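Local atomic coordinates of putative isomerase (Sinorhizobium meliloti, PDB entry 2PPG), a protein that is a putative isomerase of the enolase superfamily, pairing a mandelate racemase/muconate lactonizing enzyme-type N-terminal domain with a TIM-barrel-like C-terminal domain. Residues 307-312 / 337-342; 250-255 / 281-286; 143-148 / 333-338. All blocks are in the same frame, centred on the assembly; numbering follows the deposited sequence.

Contact 1 of 3, residues 307-312 / 337-342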
ATOM      1  N   TYR A 307     -15.900  -8.959 -16.933  1.00 28.98           N
ATOM      2  CA  TYR A 307     -15.078  -8.384 -15.887  1.00 29.25           C
ATOM      3  C   TYR A 307     -15.857  -8.208 -14.571  1.00 28.28           C
ATOM      4  O   TYR A 307     -15.326  -8.464 -13.505  1.00 27.48           O
ATOM      5  CB  TYR A 307     -14.493  -7.056 -16.349  1.00 34.03           C
ATOM      6  CG  TYR A 307     -13.177  -6.689 -15.690  1.00 34.87           C
ATOM      7  CD1 TYR A 307     -11.972  -7.229 -16.145  1.00 32.48           C
ATOM      8  CD2 TYR A 307     -13.139  -5.779 -14.630  1.00 33.98           C
ATOM      9  CE1 TYR A 307     -10.768  -6.888 -15.552  1.00 35.31           C
ATOM     10  CE2 TYR A 307     -11.942  -5.426 -14.030  1.00 35.28           C
ATOM     11  CZ  TYR A 307     -10.757  -5.987 -14.490  1.00 37.50           C
ATOM     12  OH  TYR A 307      -9.568  -5.645 -13.882  1.00 37.78           O
ATOM     13  N   ALA A 308     -17.112  -7.784 -14.646  1.00 27.34           N
ATOM     14  CA  ALA A 308     -17.918  -7.643 -13.438  1.00 31.88           C
ATOM     15  C   ALA A 308     -18.147  -8.994 -12.760  1.00 31.09           C
ATOM     16  O   ALA A 308     -18.176  -9.080 -11.544  1.00 31.81           O
ATOM     17  CB  ALA A 308     -19.244  -6.988 -13.755  1.00 33.87           C
ATOM     18  N   HIS A 309     -18.315 -10.034 -13.572  1.00 33.17           N
ATOM     19  CA  HIS A 309     -18.472 -11.409 -13.117  1.00 35.66           C
ATOM     20  C   HIS A 309     -17.245 -11.855 -12.327  1.00 35.42           C
ATOM     21  O   HIS A 309     -17.330 -12.197 -11.142  1.00 35.39           O
ATOM     22  CB  HIS A 309     -18.648 -12.308 -14.337  1.00 41.99           C
ATOM     23  CG  HIS A 309     -18.808 -13.757 -14.007  1.00 48.98           C
ATOM     24  ND1 HIS A 309     -20.035 -14.324 -13.738  1.00 52.40           N
ATOM     25  CD2 HIS A 309     -17.901 -14.759 -13.916  1.00 50.55           C
ATOM     26  CE1 HIS A 309     -19.877 -15.614 -13.492  1.00 53.24           C
ATOM     27  NE2 HIS A 309     -18.592 -15.902 -13.594  1.00 53.13           N
ATOM     28  N   VAL A 310     -16.108 -11.848 -13.010  1.00 31.77           N
ATOM     29  CA  VAL A 310     -14.815 -12.087 -12.393  1.00 34.32           C
ATOM     30  C   VAL A 310     -14.641 -11.289 -11.092  1.00 34.41           C
ATOM     31  O   VAL A 310     -14.185 -11.834 -10.093  1.00 32.57           O
ATOM     32  CB  VAL A 310     -13.666 -11.730 -13.371  1.00 34.93           C
ATOM     33  CG1 VAL A 310     -12.376 -11.509 -12.624  1.00 37.57           C
ATOM     34  CG2 VAL A 310     -13.490 -12.816 -14.402  1.00 35.62           C
ATOM     35  N   HIS A 311     -15.015 -10.009 -11.105  1.00 32.41           N
ATOM     36  CA  HIS A 311     -14.751  -9.140  -9.962  1.00 30.75           C
ATOM     37  C   HIS A 311     -15.928  -8.925  -9.024  1.00 29.61           C
ATOM     38  O   HIS A 311     -15.904  -8.003  -8.207  1.00 29.67           O
ATOM     39  CB  HIS A 311     -14.152  -7.811 -10.418  1.00 30.57           C
ATOM     40  CG  HIS A 311     -12.696  -7.906 -10.733  1.00 31.93           C
ATOM     41  ND1 HIS A 311     -11.727  -7.869  -9.755  1.00 33.15           N
ATOM     42  CD2 HIS A 311     -12.042  -8.084 -11.907  1.00 33.21           C
ATOM     43  CE1 HIS A 311     -10.535  -8.006 -10.316  1.00 35.20           C
ATOM     44  NE2 HIS A 311     -10.699  -8.137 -11.620  1.00 32.40           N
ATOM     45  N   HIS A 312     -16.943  -9.779  -9.148  1.00 26.66           N
ATOM     46  CA  HIS A 312     -18.113  -9.796  -8.254  1.00 30.39           C
ATOM     47  C   HIS A 312     -18.848  -8.482  -8.131  1.00 29.70           C
ATOM     48  O   HIS A 312     -19.053  -7.974  -7.027  1.00 33.73           O
ATOM     49  CB  HIS A 312     -17.728 -10.332  -6.875  1.00 31.08           C
ATOM     50  CG  HIS A 312     -17.110 -11.683  -6.944  1.00 31.01           C
ATOM     51  ND1 HIS A 312     -15.773 -11.869  -7.222  1.00 31.16           N
ATOM     52  CD2 HIS A 312     -17.659 -12.916  -6.865  1.00 28.15           C
ATOM     53  CE1 HIS A 312     -15.519 -13.162  -7.279  1.00 34.38           C
ATOM     54  NE2 HIS A 312     -16.645 -13.819  -7.062  1.00 33.81           N
ATOM     55  N   LEU A 337     -25.497 -12.834 -19.718  1.00 31.70           N
ATOM     56  CA  LEU A 337     -24.609 -12.460 -18.630  1.00 29.98           C
ATOM     57  C   LEU A 337     -25.090 -12.992 -17.276  1.00 34.53           C
ATOM     58  O   LEU A 337     -26.260 -12.859 -16.918  1.00 36.55           O
ATOM     59  CB  LEU A 337     -24.497 -10.945 -18.565  1.00 27.53           C
ATOM     60  CG  LEU A 337     -23.619 -10.275 -19.619  1.00 28.24           C
ATOM     61  CD1 LEU A 337     -23.812  -8.794 -19.499  1.00 29.90           C
ATOM     62  CD2 LEU A 337     -22.144 -10.632 -19.477  1.00 25.63           C
ATOM     63  N   ALA A 338     -24.177 -13.577 -16.513  1.00 36.80           N
ATOM     64  CA  ALA A 338     -24.520 -14.087 -15.191  1.00 35.53           C
ATOM     65  C   ALA A 338     -24.970 -12.987 -14.226  1.00 37.94           C
ATOM     66  O   ALA A 338     -25.947 -13.153 -13.494  1.00 41.02           O
ATOM     67  CB  ALA A 338     -23.350 -14.830 -14.619  1.00 36.90           C
ATOM     68  N   ASN A 339     -24.273 -11.857 -14.250  1.00 36.99           N
ATOM     69  CA  ASN A 339     -24.422 -10.837 -13.216  1.00 38.91           C
ATOM     70  C   ASN A 339     -25.514  -9.774 -13.399  1.00 38.19           C
ATOM     71  O   ASN A 339     -25.564  -8.813 -12.617  1.00 34.84           O
ATOM     72  CB  ASN A 339     -23.069 -10.145 -12.959  1.00 41.10           C
ATOM     73  CG  ASN A 339     -22.158 -10.961 -12.064  1.00 39.59           C
ATOM     74  OD1 ASN A 339     -22.186 -12.192 -12.089  1.00 39.55           O
ATOM     75  ND2 ASN A 339     -21.335 -10.276 -11.275  1.00 37.70           N
ATOM     76  N   VAL A 340     -26.379  -9.939 -14.403  1.00 39.15           N
ATOM     77  CA  VAL A 340     -27.449  -8.956 -14.664  1.00 39.62           C
ATOM     78  C   VAL A 340     -28.655  -9.030 -13.721  1.00 38.27           C
ATOM     79  O   VAL A 340     -29.475  -9.929 -13.797  1.00 36.31           O
ATOM     80  CB  VAL A 340     -27.908  -8.948 -16.141  1.00 39.18           C
ATOM     81  CG1 VAL A 340     -29.067  -7.973 -16.332  1.00 34.79           C
ATOM     82  CG2 VAL A 340     -26.743  -8.545 -17.038  1.00 39.24           C
ATOM     83  N   ASP A 341     -28.751  -8.052 -12.839  1.00 44.75           N
ATOM     84  CA  ASP A 341     -29.771  -8.052 -11.792  1.00 50.39           C
ATOM     85  C   ASP A 341     -31.077  -7.442 -12.289  1.00 48.20           C
ATOM     86  O   ASP A 341     -32.160  -7.768 -11.801  1.00 47.73           O
ATOM     87  CB  ASP A 341     -29.262  -7.230 -10.601  1.00 55.48           C
ATOM     88  CG  ASP A 341     -30.068  -7.463  -9.345  1.00 60.61           C
ATOM     89  OD1 ASP A 341     -30.727  -6.510  -8.864  1.00 59.63           O
ATOM     90  OD2 ASP A 341     -30.045  -8.609  -8.845  1.00 64.48           O
ATOM     91  N   CYS A 342     -30.949  -6.576 -13.292  1.00 45.28           N
ATOM     92  CA  CYS A 342     -31.924  -5.549 -13.569  1.00 38.21           C
ATOM     93  C   CYS A 342     -31.482  -4.763 -14.804  1.00 32.91           C
ATOM     94  O   CYS A 342     -30.343  -4.859 -15.215  1.00 30.14           O
ATOM     95  CB  CYS A 342     -31.937  -4.606 -12.381  1.00 40.70           C
ATOM     96  SG  CYS A 342     -33.434  -3.744 -12.200  1.00 49.18           S
TER

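Contact 2 of 3, residues 250-255 / 281-286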
ATOM      1  N   ASP A 250     -12.882  11.778 -11.671  1.00 35.63           N
ATOM      2  CA  ASP A 250     -12.602  11.840 -10.234  1.00 36.44           C
ATOM      3  C   ASP A 250     -12.646  10.451  -9.579  1.00 38.00           C
ATOM      4  O   ASP A 250     -13.509  10.167  -8.723  1.00 35.58           O
ATOM      5  CB  ASP A 250     -13.586  12.805  -9.569  1.00 38.55           C
ATOM      6  CG  ASP A 250     -13.290  13.057  -8.102  1.00 39.94           C
ATOM      7  OD1 ASP A 250     -12.276  12.557  -7.569  1.00 43.28           O
ATOM      8  OD2 ASP A 250     -14.097  13.767  -7.474  1.00 42.97           O
ATOM      9  N   ILE A 251     -11.693   9.604  -9.978  1.00 37.32           N
ATOM     10  CA  ILE A 251     -11.583   8.226  -9.481  1.00 41.30           C
ATOM     11  C   ILE A 251     -11.310   8.127  -7.972  1.00 41.24           C
ATOM     12  O   ILE A 251     -11.878   7.273  -7.289  1.00 41.10           O
ATOM     13  CB  ILE A 251     -10.540   7.408 -10.279  1.00 41.75           C
ATOM     14  CG1 ILE A 251     -10.980   7.285 -11.744  1.00 41.08           C
ATOM     15  CG2 ILE A 251     -10.348   6.020  -9.649  1.00 42.59           C
ATOM     16  CD1 ILE A 251      -9.978   6.598 -12.644  1.00 42.07           C
ATOM     17  N   ASP A 252     -10.462   9.015  -7.464  1.00 41.17           N
ATOM     18  CA  ASP A 252     -10.233   9.131  -6.030  1.00 42.77           C
ATOM     19  C   ASP A 252     -11.492   9.498  -5.263  1.00 41.00           C
ATOM     20  O   ASP A 252     -11.749   8.953  -4.187  1.00 42.44           O
ATOM     21  CB  ASP A 252      -9.182  10.207  -5.747  1.00 48.38           C
ATOM     22  CG  ASP A 252      -7.792   9.773  -6.124  1.00 49.30           C
ATOM     23  OD1 ASP A 252      -7.363   8.690  -5.675  1.00 51.65           O
ATOM     24  OD2 ASP A 252      -7.126  10.522  -6.861  1.00 51.67           O
ATOM     25  N   GLY A 253     -12.259  10.446  -5.799  1.00 38.55           N
ATOM     26  CA  GLY A 253     -13.489  10.893  -5.150  1.00 34.22           C
ATOM     27  C   GLY A 253     -14.518   9.783  -5.092  1.00 33.46           C
ATOM     28  O   GLY A 253     -15.148   9.565  -4.061  1.00 37.14           O
ATOM     29  N   LEU A 254     -14.670   9.067  -6.199  1.00 30.87           N
ATOM     30  CA  LEU A 254     -15.584   7.931  -6.265  1.00 29.09           C
ATOM     31  C   LEU A 254     -15.196   6.845  -5.252  1.00 31.40           C
ATOM     32  O   LEU A 254     -16.057   6.285  -4.549  1.00 27.92           O
ATOM     33  CB  LEU A 254     -15.603   7.362  -7.687  1.00 26.36           C
ATOM     34  CG  LEU A 254     -16.570   6.223  -7.999  1.00 25.45           C
ATOM     35  CD1 LEU A 254     -17.988   6.758  -8.037  1.00 25.98           C
ATOM     36  CD2 LEU A 254     -16.222   5.556  -9.321  1.00 25.51           C
ATOM     37  N   ALA A 255     -13.897   6.553  -5.177  1.00 28.01           N
ATOM     38  CA  ALA A 255     -13.404   5.555  -4.229  1.00 29.06           C
ATOM     39  C   ALA A 255     -13.760   5.929  -2.788  1.00 30.40           C
ATOM     40  O   ALA A 255     -14.194   5.081  -2.012  1.00 31.95           O
ATOM     41  CB  ALA A 255     -11.906   5.362  -4.386  1.00 24.56           C
ATOM     42  N   VAL A 281     -12.508  -0.561 -10.596  1.00 39.18           N
ATOM     43  CA  VAL A 281     -12.608  -1.746  -9.733  1.00 38.68           C
ATOM     44  C   VAL A 281     -11.349  -1.897  -8.887  1.00 36.43           C
ATOM     45  O   VAL A 281     -11.423  -2.273  -7.711  1.00 32.34           O
ATOM     46  CB  VAL A 281     -12.957  -3.079 -10.479  1.00 41.66           C
ATOM     47  CG1 VAL A 281     -13.673  -2.807 -11.786  1.00 39.57           C
ATOM     48  CG2 VAL A 281     -11.732  -3.949 -10.685  1.00 40.11           C
ATOM     49  N   ALA A 282     -10.206  -1.555  -9.479  1.00 33.55           N
ATOM     50  CA  ALA A 282      -8.935  -1.544  -8.759  1.00 32.99           C
ATOM     51  C   ALA A 282      -9.045  -0.705  -7.500  1.00 32.84           C
ATOM     52  O   ALA A 282      -8.539  -1.092  -6.461  1.00 35.02           O
ATOM     53  CB  ALA A 282      -7.800  -1.027  -9.655  1.00 31.40           C
ATOM     54  N   ARG A 283      -9.727   0.436  -7.578  1.00 34.80           N
ATOM     55  CA  ARG A 283      -9.894   1.282  -6.395  1.00 33.44           C
ATOM     56  C   ARG A 283     -11.097   0.918  -5.520  1.00 32.85           C
ATOM     57  O   ARG A 283     -11.459   1.682  -4.625  1.00 29.26           O
ATOM     58  CB  ARG A 283      -9.946   2.759  -6.783  1.00 33.43           C
ATOM     59  CG  ARG A 283      -8.600   3.355  -7.177  1.00 40.53           C
ATOM     60  CD  ARG A 283      -7.645   3.510  -5.983  1.00 45.01           C
ATOM     61  NE  ARG A 283      -8.167   4.333  -4.881  1.00 49.17           N
ATOM     62  CZ  ARG A 283      -8.198   5.669  -4.881  1.00 50.65           C
ATOM     63  NH1 ARG A 283      -7.755   6.341  -5.941  1.00 47.57           N
ATOM     64  NH2 ARG A 283      -8.678   6.337  -3.828  1.00 48.00           N
ATOM     65  N   ARG A 284     -11.700  -0.243  -5.776  1.00 34.92           N
ATOM     66  CA  ARG A 284     -12.931  -0.680  -5.094  1.00 37.87           C
ATOM     67  C   ARG A 284     -14.016   0.398  -5.131  1.00 39.27           C
ATOM     68  O   ARG A 284     -14.695   0.666  -4.130  1.00 38.31           O
ATOM     69  CB  ARG A 284     -12.650  -1.116  -3.645  1.00 41.01           C
ATOM     70  CG  ARG A 284     -11.906  -2.447  -3.512  1.00 43.17           C
ATOM     71  N   ALA A 285     -14.187   1.006  -6.301  1.00 38.76           N
ATOM     72  CA  ALA A 285     -14.999   2.213  -6.407  1.00 37.43           C
ATOM     73  C   ALA A 285     -16.484   2.002  -6.769  1.00 37.29           C
ATOM     74  O   ALA A 285     -17.278   2.942  -6.658  1.00 35.99           O
ATOM     75  CB  ALA A 285     -14.327   3.204  -7.370  1.00 32.46           C
ATOM     76  N   LEU A 286     -16.863   0.791  -7.186  1.00 35.27           N
ATOM     77  CA  LEU A 286     -18.254   0.527  -7.574  1.00 33.23           C
ATOM     78  C   LEU A 286     -18.786  -0.830  -7.156  1.00 33.55           C
ATOM     79  O   LEU A 286     -18.093  -1.834  -7.271  1.00 32.76           O
ATOM     80  CB  LEU A 286     -18.438   0.670  -9.093  1.00 34.61           C
ATOM     81  CG  LEU A 286     -17.774  -0.394  -9.968  1.00 33.76           C
ATOM     82  CD1 LEU A 286     -18.328  -0.387 -11.368  1.00 34.88           C
ATOM     83  CD2 LEU A 286     -16.277  -0.184  -9.983  1.00 37.43           C
TER

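Contact 3 of 3, residues 143-148 / 333-338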
ATOM      1  N   PRO A 143     -30.688 -16.461 -31.812  1.00 27.00           N
ATOM      2  CA  PRO A 143     -30.672 -15.186 -31.117  1.00 28.30           C
ATOM      3  C   PRO A 143     -29.240 -14.911 -30.716  1.00 32.91           C
ATOM      4  O   PRO A 143     -28.450 -15.851 -30.576  1.00 36.08           O
ATOM      5  CB  PRO A 143     -31.535 -15.435 -29.877  1.00 30.06           C
ATOM      6  CG  PRO A 143     -31.714 -16.880 -29.778  1.00 25.39           C
ATOM      7  CD  PRO A 143     -31.463 -17.489 -31.102  1.00 22.07           C
ATOM      8  N   VAL A 144     -28.890 -13.639 -30.563  1.00 32.73           N
ATOM      9  CA  VAL A 144     -27.500 -13.275 -30.315  1.00 26.22           C
ATOM     10  C   VAL A 144     -26.951 -13.938 -29.036  1.00 25.77           C
ATOM     11  O   VAL A 144     -25.818 -14.417 -29.021  1.00 23.33           O
ATOM     12  CB  VAL A 144     -27.324 -11.737 -30.335  1.00 26.84           C
ATOM     13  CG1 VAL A 144     -26.176 -11.283 -29.445  1.00 22.23           C
ATOM     14  CG2 VAL A 144     -27.134 -11.244 -31.791  1.00 28.42           C
ATOM     15  N   CYS A 145     -27.778 -14.022 -27.993  1.00 25.27           N
ATOM     16  CA  CYS A 145     -27.357 -14.578 -26.714  1.00 28.13           C
ATOM     17  C   CYS A 145     -26.912 -16.043 -26.799  1.00 32.86           C
ATOM     18  O   CYS A 145     -26.229 -16.539 -25.902  1.00 36.45           O
ATOM     19  CB  CYS A 145     -28.474 -14.442 -25.688  1.00 28.01           C
ATOM     20  SG  CYS A 145     -29.963 -15.301 -26.167  1.00 34.90           S
ATOM     21  N   LYS A 146     -27.291 -16.738 -27.871  1.00 29.46           N
ATOM     22  CA  LYS A 146     -26.861 -18.118 -28.035  1.00 25.71           C
ATOM     23  C   LYS A 146     -25.568 -18.226 -28.840  1.00 27.73           C
ATOM     24  O   LYS A 146     -25.191 -19.299 -29.284  1.00 25.91           O
ATOM     25  CB  LYS A 146     -27.984 -18.980 -28.604  1.00 28.29           C
ATOM     26  CG  LYS A 146     -29.139 -19.112 -27.633  1.00 29.96           C
ATOM     27  CD  LYS A 146     -30.035 -20.265 -27.937  1.00 31.39           C
ATOM     28  CE  LYS A 146     -30.959 -20.533 -26.756  1.00 34.34           C
ATOM     29  NZ  LYS A 146     -30.350 -21.496 -25.817  1.00 35.68           N
ATOM     30  N   LEU A 147     -24.894 -17.094 -29.009  1.00 30.43           N
ATOM     31  CA  LEU A 147     -23.550 -17.045 -29.574  1.00 31.15           C
ATOM     32  C   LEU A 147     -22.637 -16.370 -28.544  1.00 34.72           C
ATOM     33  O   LEU A 147     -21.430 -16.225 -28.755  1.00 35.13           O
ATOM     34  CB  LEU A 147     -23.546 -16.217 -30.851  1.00 30.10           C
ATOM     35  CG  LEU A 147     -24.510 -16.570 -31.987  1.00 31.66           C
ATOM     36  CD1 LEU A 147     -24.618 -15.411 -32.972  1.00 29.92           C
ATOM     37  CD2 LEU A 147     -24.038 -17.819 -32.704  1.00 32.76           C
ATOM     38  N   LEU A 148     -23.229 -15.942 -27.431  1.00 32.11           N
ATOM     39  CA  LEU A 148     -22.485 -15.223 -26.408  1.00 30.84           C
ATOM     40  C   LEU A 148     -22.307 -16.077 -25.179  1.00 31.59           C
ATOM     41  O   LEU A 148     -21.924 -15.569 -24.137  1.00 34.64           O
ATOM     42  CB  LEU A 148     -23.212 -13.941 -26.008  1.00 33.43           C
ATOM     43  CG  LEU A 148     -23.297 -12.848 -27.067  1.00 36.25           C
ATOM     44  CD1 LEU A 148     -24.088 -11.676 -26.536  1.00 33.09           C
ATOM     45  CD2 LEU A 148     -21.885 -12.426 -27.500  1.00 38.21           C
ATOM     46  N   ALA A 333     -27.585  -9.202 -24.765  1.00 26.68           N
ATOM     47  CA  ALA A 333     -26.346  -9.387 -24.027  1.00 24.81           C
ATOM     48  C   ALA A 333     -26.650  -9.601 -22.554  1.00 26.35           C
ATOM     49  O   ALA A 333     -26.073 -10.490 -21.924  1.00 28.28           O
ATOM     50  CB  ALA A 333     -25.430  -8.235 -24.225  1.00 20.45           C
ATOM     51  N   SER A 334     -27.585  -8.815 -22.019  1.00 27.72           N
ATOM     52  CA  SER A 334     -28.043  -9.029 -20.648  1.00 27.34           C
ATOM     53  C   SER A 334     -28.530 -10.459 -20.486  1.00 28.01           C
ATOM     54  O   SER A 334     -28.347 -11.055 -19.430  1.00 33.04           O
ATOM     55  CB  SER A 334     -29.142  -8.041 -20.241  1.00 26.44           C
ATOM     56  OG  SER A 334     -28.680  -6.702 -20.260  1.00 19.92           O
ATOM     57  N   ALA A 335     -29.121 -11.025 -21.535  1.00 23.61           N
ATOM     58  CA  ALA A 335     -29.649 -12.395 -21.448  1.00 24.26           C
ATOM     59  C   ALA A 335     -28.546 -13.446 -21.272  1.00 24.60           C
ATOM     60  O   ALA A 335     -28.794 -14.528 -20.746  1.00 25.37           O
ATOM     61  CB  ALA A 335     -30.531 -12.725 -22.666  1.00 20.03           C
ATOM     62  N   ALA A 336     -27.332 -13.108 -21.702  1.00 27.93           N
ATOM     63  CA  ALA A 336     -26.204 -14.046 -21.707  1.00 26.94           C
ATOM     64  C   ALA A 336     -25.234 -13.841 -20.543  1.00 28.52           C
ATOM     65  O   ALA A 336     -24.257 -14.566 -20.413  1.00 33.71           O
ATOM     66  CB  ALA A 336     -25.460 -13.932 -23.022  1.00 22.50           C
ATOM     67  N   LEU A 337     -25.497 -12.834 -19.718  1.00 31.70           N
ATOM     68  CA  LEU A 337     -24.609 -12.460 -18.630  1.00 29.98           C
ATOM     69  C   LEU A 337     -25.090 -12.992 -17.276  1.00 34.53           C
ATOM     70  O   LEU A 337     -26.260 -12.859 -16.918  1.00 36.55           O
ATOM     71  CB  LEU A 337     -24.497 -10.945 -18.565  1.00 27.53           C
ATOM     72  CG  LEU A 337     -23.619 -10.275 -19.619  1.00 28.24           C
ATOM     73  CD1 LEU A 337     -23.812  -8.794 -19.499  1.00 29.90           C
ATOM     74  CD2 LEU A 337     -22.144 -10.632 -19.477  1.00 25.63           C
ATOM     75  N   ALA A 338     -24.177 -13.577 -16.513  1.00 36.80           N
ATOM     76  CA  ALA A 338     -24.520 -14.087 -15.191  1.00 35.53           C
ATOM     77  C   ALA A 338     -24.970 -12.987 -14.226  1.00 37.94           C
ATOM     78  O   ALA A 338     -25.947 -13.153 -13.494  1.00 41.02           O
ATOM     79  CB  ALA A 338     -23.350 -14.830 -14.619  1.00 36.90           C
TER

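Contact 1 of 3, residues 307-312 / 337-342
H309, on the last turn of helix 293-310, and N339, in the loop between helix 325-336 and strand 343-345, set their side chains across each other at about a right angle, with the imidazole and amide planes 52° apart. The ring meets the amide with its ND1 corner. A chi1 of 180° turns CG of H309 away from its own backbone N, beside the carbonyl carbon, and brings that corner within 3.4 Å of N339 OD1. The resulting ND1-to-OD1 hydrogen bond is weak, bent to 137° at the hydrogen and oblique to the ring. The methyl of A338 comes to the same corner at the ring edge, near its plane, where its CB is 3.5 Å from H309 ND1.

The rest of the N339 amide lies over the helix backbone. ND2 approaches CA of H309 at 3.6 Å and A308 O at 3.4 Å, the latter at an angle too poor for a hydrogen bond. N339 ND2 donates instead to I313 O, just beyond the helix. A308 O itself belongs to the Schellman motif that ends the helix: I313 N reaches back to it, H312 N bonds to H309 O at 3.2 Å, and H312 takes the positive phi. Backbone hydrogen bonds of N339 and D341 with V315 attach the loop to strand 314-315 of the barrel. On the other side of this helix end, H311 NE2 bonds to Y307 OH of the second subunit.

Chemically, the N339 amide serves two partners: its nitrogen donates to I313 O, while its oxygen accepts a long, bent bond from H309 ND1, which would at most slightly favour the imidazole tautomer protonated there.

Contact 2 of 3, residues 250-255 / 281-286
Charge pairing joins D252, in the first turn of helix 251-260, to R283, the first residue past helix 274-282. The carboxylate oxygen D252 OD1 lies at the guanidinium edge, near its plane, and forms a salt bridge with R283. NH1 is modelled so close to OD1 that the exact length is doubtful, though the pairing is clear, and NH2 adds a weak hydrogen bond at 3.3 Å to D252 OD1. Both nitrogens thus meet one oxygen, and the carboxylate and guanidinium planes are turned 48° apart, so this is not the coplanar two-oxygen pairing. Bends at chi2 and chi3 bring the guanidinium of R283 to D252 and A255.

Apolar contacts accompany the charged pair. The methyl of A255 sits over one guanidinium face, its CB 3.4 Å from R283 NH2, while I251 CG2 meets the aliphatic part of the arginine at CG, 4.0 Å away. Deeper in, A285 CB packs against L254 CD2 at 3.6 Å. Here the backbones come close, with the CA atoms of A255 and A285 4.3 Å apart.

These two helices are successive outer helices of the TIM-barrel-like domain, separated along the chain by strand 264-267, against whose I265 and V267 L254 also packs.

Backbone and capping bonds shape both segments. D250 is the N-cap of helix 251-260: its OD1 accepts from G253 N at 2.8 Å, with the donor 51° out of the carboxylate plane. Helix 274-282 ends in a Schellman motif, with R284 at positive phi, R284 N bonded to V281 O and A285 N to R280 O.

Contact 3 of 3, residues 143-148 / 333-338
Methyl and methylene groups meet directly where the turn of C145 and L148 rests on the final turns of helix 325-336. A336 lies between the two: its CB is 3.7 Å from L148 CB and 4.1 Å from C145 CB. C145 also touches A335, CB to CB at 4.0 Å, so its beta carbon, not its sulfur, makes the closest approaches. The leucine extends alongside the helix, and its CD1 branch reaches A333, 4.1 Å from the alpha carbon. An extended chi2 of 178° in L148 carries that methyl one turn back along the helix from A336. No hydrogen bond links the two segments.

The next shell positions the turn and the helix. Within 143-148 the chain is wound tightly, with a 3-10 segment at 144-145 and bonds from K146 N to P143 O and from L147 N to V144 O, the second 2.8 Å long. C145 N is bound by Q332 OE1, a polar tie to the same helix one residue before A333. R152 follows the turn and pairs through its backbone with A335. L148 is backed by W133 of helix 119-140, and A333 by F301 and M302 of helix 293-310.

Further out, K146, which touches nothing of 333-338, forms salt bridges with D96 and D99 of the second subunit. The contact joins the region that follows helix 119-140 of the N-terminal domain to an outer helix of the barrel-like domain.

With three alanines supplying the helix surface, the turn can approach closely, the C145 and A336 alpha carbons being 5.2 Å apart; direct cohesion is apolar, while Q332 and R152 supply hydrogen bonds alongside.

Along the chain, 143-148 comes first, then both segments of contact 2, then 307-312, and last the overlapping 333-338 and 337-342. The pair closing contact 3 thus spans most of the barrel-like domain, including all of contact 2. Contacts 1 and 3, with centres 13 Å apart, overlap at L337 and A338; the end of helix 325-336 packs on 143-148 and the loop just after it on helix 293-310. Contacts 1 and 2, centres 18 Å apart, meet where Y307 and H311 pack on V281. Contacts 2 and 3 do not touch, their centres being 29 Å apart. Together they tie successive outer helices to each other and to the N-terminal region, with subunit interfaces close by.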